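Local coordinates for protein V-type ATPase 116 kDa subunit (PDB 3RRK) that probably takes part in rotary proton transport by the V-ATPase, this chain being the cytoplasmic N-terminal domain of its membrane-bound 116 kDa subunit, at residues K16-G21 with D47-Y52; A163-L168 with V177-P182. All blocks are in the same frame, centred on the assembly; numbering follows the deposited sequence.

Overall arrangement
The two contacts sit at the far ends of an elongated molecule, on opposite sides of its centre. Their own centres are about 80 Å apart, and their nearest atoms about 69 Å. Contact 1 belongs to the proximal lobe, where residues 47-52 pack on a strand of a four-stranded antiparallel sheet. Contact 2 belongs to the lobe at the other end, where a helix lies on a three-stranded sheet. Long helices, chiefly 94-138 and 224-281, span the distance between them. Along the chain they are in series, contact 1 closing before contact 2 opens, and each packs its own lobe without touching the other.

Contact 1. Residues K16-G21 with D47-Y52; sequences KLIVAG and DELGEY
Ile18 and Tyr52 approach from opposite directions, the isoleucine rising from strand 15-21 and the tyrosine coming down from the short 3-10 turn in 47-52. The terminal methyl, Ile18 CD1, lies 3.6 Å from Tyr52 CE1 and almost as near to CZ, approaching the ring obliquely at its outer half. The two branches of Ile18 divide the work. With CG1 anti to the carbonyl carbon (chi1 -53°), CD1 goes to the tyrosine, while CG2 faces the leucine of the turn, 4.3 Å from Leu49 CD2. Lys16, on the same side of the strand, crosses Tyr52 at about a right angle. Its aliphatic chain does the touching: Lys16 CD is 3.9 Å from Tyr52 OH, and the ammonium group stays near the hydroxyl without bonding to it.

Within the turn, Tyr52 N donates to Leu49 O (2.7 Å); the side chains of both residues point toward the strand. The ring is also framed locally, with Leu49 CA in plane at its edge and Glu51 CD 4.0 Å above one face, offset toward the rim. Were Tyr52 cut back to an alanine, Ile18 CD1 and Lys16 CD would probably lose the ring and hydroxyl they rest on, opening a gap between turn and sheet.

Beyond the two segments, Ile18 also packs on Met280 of helix 224-281 and Ile312 of the neighbouring strand, and Lys16 on Met290 and Trp292. The order 41-44, 287-293, 15-21, 310-313, with helices 26-36 and 298-303 in the connections, gives the beta-alpha-beta-beta-alpha-beta plan of a ferredoxin-like fold, split after strand 41-44 by a long insertion that carries the helices and the second lobe, and whose first residues pack back on the sheet.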
# COMPACT_ATOMS: atom_id res chain seq x y z
N LYS A 16 -22.74 -35.51 9.89
CA LYS A 16 -21.46 -36.12 9.56
C LYS A 16 -20.31 -35.16 9.83
O LYS A 16 -20.41 -33.97 9.54
CB LYS A 16 -21.44 -36.59 8.10
CG LYS A 16 -20.07 -37.09 7.63
CD LYS A 16 -20.12 -37.72 6.24
CE LYS A 16 -20.78 -39.09 6.27
NZ LYS A 16 -20.75 -39.75 4.93
N LEU A 17 -19.22 -35.66 10.41
CA LEU A 17 -18.02 -34.86 10.62
C LEU A 17 -16.86 -35.43 9.83
O LEU A 17 -16.68 -36.64 9.76
CB LEU A 17 -17.64 -34.76 12.10
CG LEU A 17 -16.31 -34.01 12.32
CD1 LEU A 17 -16.48 -32.46 12.34
CD2 LEU A 17 -15.59 -34.50 13.57
N ILE A 18 -16.07 -34.56 9.22
CA ILE A 18 -14.92 -35.00 8.47
C ILE A 18 -13.75 -34.17 8.93
O ILE A 18 -13.81 -32.95 8.97
CB ILE A 18 -15.14 -34.84 6.96
CG1 ILE A 18 -16.45 -35.51 6.55
CG2 ILE A 18 -13.99 -35.44 6.19
CD1 ILE A 18 -17.26 -34.67 5.60
N VAL A 19 -12.67 -34.85 9.31
CA VAL A 19 -11.53 -34.19 9.89
C VAL A 19 -10.26 -34.67 9.23
O VAL A 19 -10.13 -35.85 8.93
CB VAL A 19 -11.43 -34.49 11.38
CG1 VAL A 19 -10.34 -33.63 12.02
CG2 VAL A 19 -12.77 -34.25 12.05
N ALA A 20 -9.32 -33.76 9.02
CA ALA A 20 -8.03 -34.14 8.48
C ALA A 20 -6.91 -33.43 9.24
O ALA A 20 -7.13 -32.38 9.84
CB ALA A 20 -7.96 -33.83 6.98
N GLY A 21 -5.72 -34.03 9.24
CA GLY A 21 -4.58 -33.43 9.90
C GLY A 21 -3.29 -34.07 9.44
O GLY A 21 -3.26 -34.79 8.43
N ASP A 47 -7.80 -40.74 -0.80
CA ASP A 47 -8.53 -41.00 -2.05
C ASP A 47 -9.99 -40.55 -2.03
O ASP A 47 -10.46 -39.92 -2.98
CB ASP A 47 -8.55 -42.50 -2.35
CG ASP A 47 -7.20 -43.05 -2.71
OD1 ASP A 47 -6.38 -42.29 -3.27
OD2 ASP A 47 -6.96 -44.24 -2.44
N GLU A 48 -10.70 -40.89 -0.97
CA GLU A 48 -12.15 -40.79 -0.95
C GLU A 48 -12.65 -39.42 -0.53
O GLU A 48 -13.82 -39.25 -0.19
CB GLU A 48 -12.75 -41.88 -0.07
CG GLU A 48 -12.09 -42.00 1.30
CD GLU A 48 -12.05 -43.43 1.82
OE1 GLU A 48 -12.27 -44.38 1.03
OE2 GLU A 48 -11.81 -43.61 3.03
N LEU A 49 -11.75 -38.44 -0.56
CA LEU A 49 -12.09 -37.07 -0.20
C LEU A 49 -12.37 -36.24 -1.45
O LEU A 49 -12.96 -35.17 -1.36
CB LEU A 49 -10.96 -36.44 0.60
CG LEU A 49 -10.68 -37.25 1.87
CD1 LEU A 49 -9.38 -36.82 2.56
CD2 LEU A 49 -11.87 -37.17 2.81
N GLY A 50 -11.94 -36.75 -2.60
CA GLY A 50 -12.18 -36.10 -3.88
C GLY A 50 -13.61 -35.60 -4.03
O GLY A 50 -13.85 -34.52 -4.54
N GLU A 51 -14.56 -36.41 -3.57
CA GLU A 51 -15.98 -36.06 -3.61
C GLU A 51 -16.31 -34.73 -2.92
O GLU A 51 -17.29 -34.08 -3.27
CB GLU A 51 -16.79 -37.19 -2.99
CG GLU A 51 -18.11 -36.75 -2.38
CD GLU A 51 -18.62 -37.74 -1.35
OE1 GLU A 51 -17.81 -38.57 -0.87
OE2 GLU A 51 -19.82 -37.69 -1.02
N TYR A 52 -15.50 -34.33 -1.95
CA TYR A 52 -15.74 -33.08 -1.23
C TYR A 52 -15.09 -31.87 -1.92
O TYR A 52 -14.81 -30.85 -1.30
CB TYR A 52 -15.29 -33.22 0.23
CG TYR A 52 -16.05 -34.31 0.95
CD1 TYR A 52 -17.32 -34.09 1.46
CD2 TYR A 52 -15.50 -35.58 1.11
CE1 TYR A 52 -18.02 -35.08 2.11
CE2 TYR A 52 -16.19 -36.59 1.76
CZ TYR A 52 -17.46 -36.33 2.25
OH TYR A 52 -18.16 -37.33 2.90

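Contact 2. Residues A163-L168 with V177-P182; sequences AVRKAL and VLEAEP
Helix 163-168 runs nearly antiparallel to strand 177-182, at 169° with the short axes 9.8 Å apart at closest, and the backbones come nearest at Arg165 and Leu178. Leu178 carries the packing. Its CG stands anti to the backbone N (chi1 -178°), and the CD2 methyl reaches into the helix surface: it lies 3.7 Å from Val164 CG1, 3.8 Å from Arg165 CB and 4.0 Å from Leu168 CD1. Val164 and Leu168 cross the leucine at about a right angle, and with Arg165 CB they form the part of the helix that CD2 packs against.

Arg165 arches over this apolar patch. A bend at chi3 (-90°) turns its guanidinium toward the strand, with Leu178 CG 4.3 Å above one face near the rim. NH2 ends up beside Leu178 O, at an angle too poor for a hydrogen bond. Glu179 OE2 is 4.1 Å from Arg165 NH2, beyond a salt bridge, and its exact position is doubtful.

Val191 of strand 187-194 touches both Leu168 and Leu178, while Val164 packs on Leu205 of helix 198-206. Helix 158-172 leads from strand 148-155 to 177-182, two parallel strands with 187-194 between them: the beta-alpha-beta crossover of a small alpha/beta sandwich whose order resembles a ferredoxin-like fold lacking its last strand.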
# COMPACT_ATOMS: atom_id res chain seq x y z
N ALA A 163 35.71 27.06 -8.27
CA ALA A 163 36.27 26.03 -9.13
C ALA A 163 35.43 25.88 -10.40
O ALA A 163 35.96 25.67 -11.49
CB ALA A 163 36.38 24.70 -8.38
N VAL A 164 34.11 26.00 -10.22
CA VAL A 164 33.14 25.94 -11.31
C VAL A 164 33.27 27.16 -12.22
O VAL A 164 33.34 27.04 -13.45
CB VAL A 164 31.71 25.94 -10.76
CG1 VAL A 164 30.70 26.13 -11.88
CG2 VAL A 164 31.43 24.67 -10.00
N ARG A 165 33.28 28.33 -11.60
CA ARG A 165 33.49 29.57 -12.33
C ARG A 165 34.77 29.45 -13.14
O ARG A 165 34.83 29.89 -14.29
CB ARG A 165 33.54 30.75 -11.36
CG ARG A 165 33.86 32.08 -12.02
CD ARG A 165 33.64 33.26 -11.08
NE ARG A 165 32.27 33.78 -11.16
CZ ARG A 165 31.41 33.82 -10.15
NH1 ARG A 165 31.75 33.37 -8.94
NH2 ARG A 165 30.19 34.31 -10.34
N LYS A 166 35.79 28.84 -12.55
CA LYS A 166 37.06 28.64 -13.23
C LYS A 166 36.91 27.71 -14.42
O LYS A 166 37.32 28.04 -15.53
CB LYS A 166 38.14 28.11 -12.29
CG LYS A 166 39.40 27.66 -13.02
CD LYS A 166 40.55 27.36 -12.06
CE LYS A 166 41.75 26.78 -12.81
NZ LYS A 166 41.47 25.41 -13.36
N ALA A 167 36.34 26.53 -14.19
CA ALA A 167 36.04 25.61 -15.28
C ALA A 167 35.24 26.29 -16.40
O ALA A 167 35.63 26.26 -17.56
CB ALA A 167 35.29 24.40 -14.76
N LEU A 168 34.12 26.90 -16.04
CA LEU A 168 33.26 27.56 -17.03
C LEU A 168 34.04 28.54 -17.88
O LEU A 168 33.94 28.52 -19.10
CB LEU A 168 32.10 28.28 -16.36
CG LEU A 168 30.95 27.40 -15.86
CD1 LEU A 168 29.96 28.24 -15.10
CD2 LEU A 168 30.27 26.68 -17.01
N VAL A 177 27.00 33.35 -17.30
CA VAL A 177 26.72 34.07 -16.06
C VAL A 177 26.55 33.07 -14.93
O VAL A 177 25.66 32.22 -14.95
CB VAL A 177 25.46 34.94 -16.19
CG1 VAL A 177 25.05 35.48 -14.83
CG2 VAL A 177 25.69 36.08 -17.17
N LEU A 178 27.41 33.16 -13.93
CA LEU A 178 27.29 32.27 -12.78
C LEU A 178 26.93 33.06 -11.53
O LEU A 178 27.72 33.83 -11.02
CB LEU A 178 28.59 31.49 -12.58
CG LEU A 178 28.56 30.48 -11.44
CD1 LEU A 178 27.35 29.51 -11.54
CD2 LEU A 178 29.89 29.72 -11.39
N GLU A 179 25.70 32.87 -11.06
CA GLU A 179 25.25 33.54 -9.85
C GLU A 179 24.71 32.51 -8.88
O GLU A 179 24.34 31.41 -9.28
CB GLU A 179 24.18 34.58 -10.20
CG GLU A 179 24.70 35.73 -11.05
CD GLU A 179 25.85 36.49 -10.38
OE1 GLU A 179 25.68 36.91 -9.21
OE2 GLU A 179 26.92 36.65 -11.01
N ALA A 180 24.68 32.86 -7.60
CA ALA A 180 24.34 31.88 -6.58
C ALA A 180 23.71 32.54 -5.37
O ALA A 180 24.00 33.70 -5.05
CB ALA A 180 25.56 31.11 -6.18
N GLU A 181 22.84 31.80 -4.71
CA GLU A 181 22.18 32.28 -3.50
C GLU A 181 22.40 31.27 -2.41
O GLU A 181 22.40 30.06 -2.67
CB GLU A 181 20.68 32.51 -3.73
CG GLU A 181 20.35 33.85 -4.35
CD GLU A 181 20.92 35.02 -3.56
OE1 GLU A 181 20.87 34.97 -2.31
OE2 GLU A 181 21.44 35.97 -4.18
N PRO A 182 22.60 31.75 -1.18
CA PRO A 182 22.85 30.88 -0.03
C PRO A 182 21.60 30.14 0.42
O PRO A 182 20.52 30.72 0.57
CB PRO A 182 23.29 31.87 1.06
CG PRO A 182 22.59 33.14 0.70
CD PRO A 182 22.55 33.17 -0.81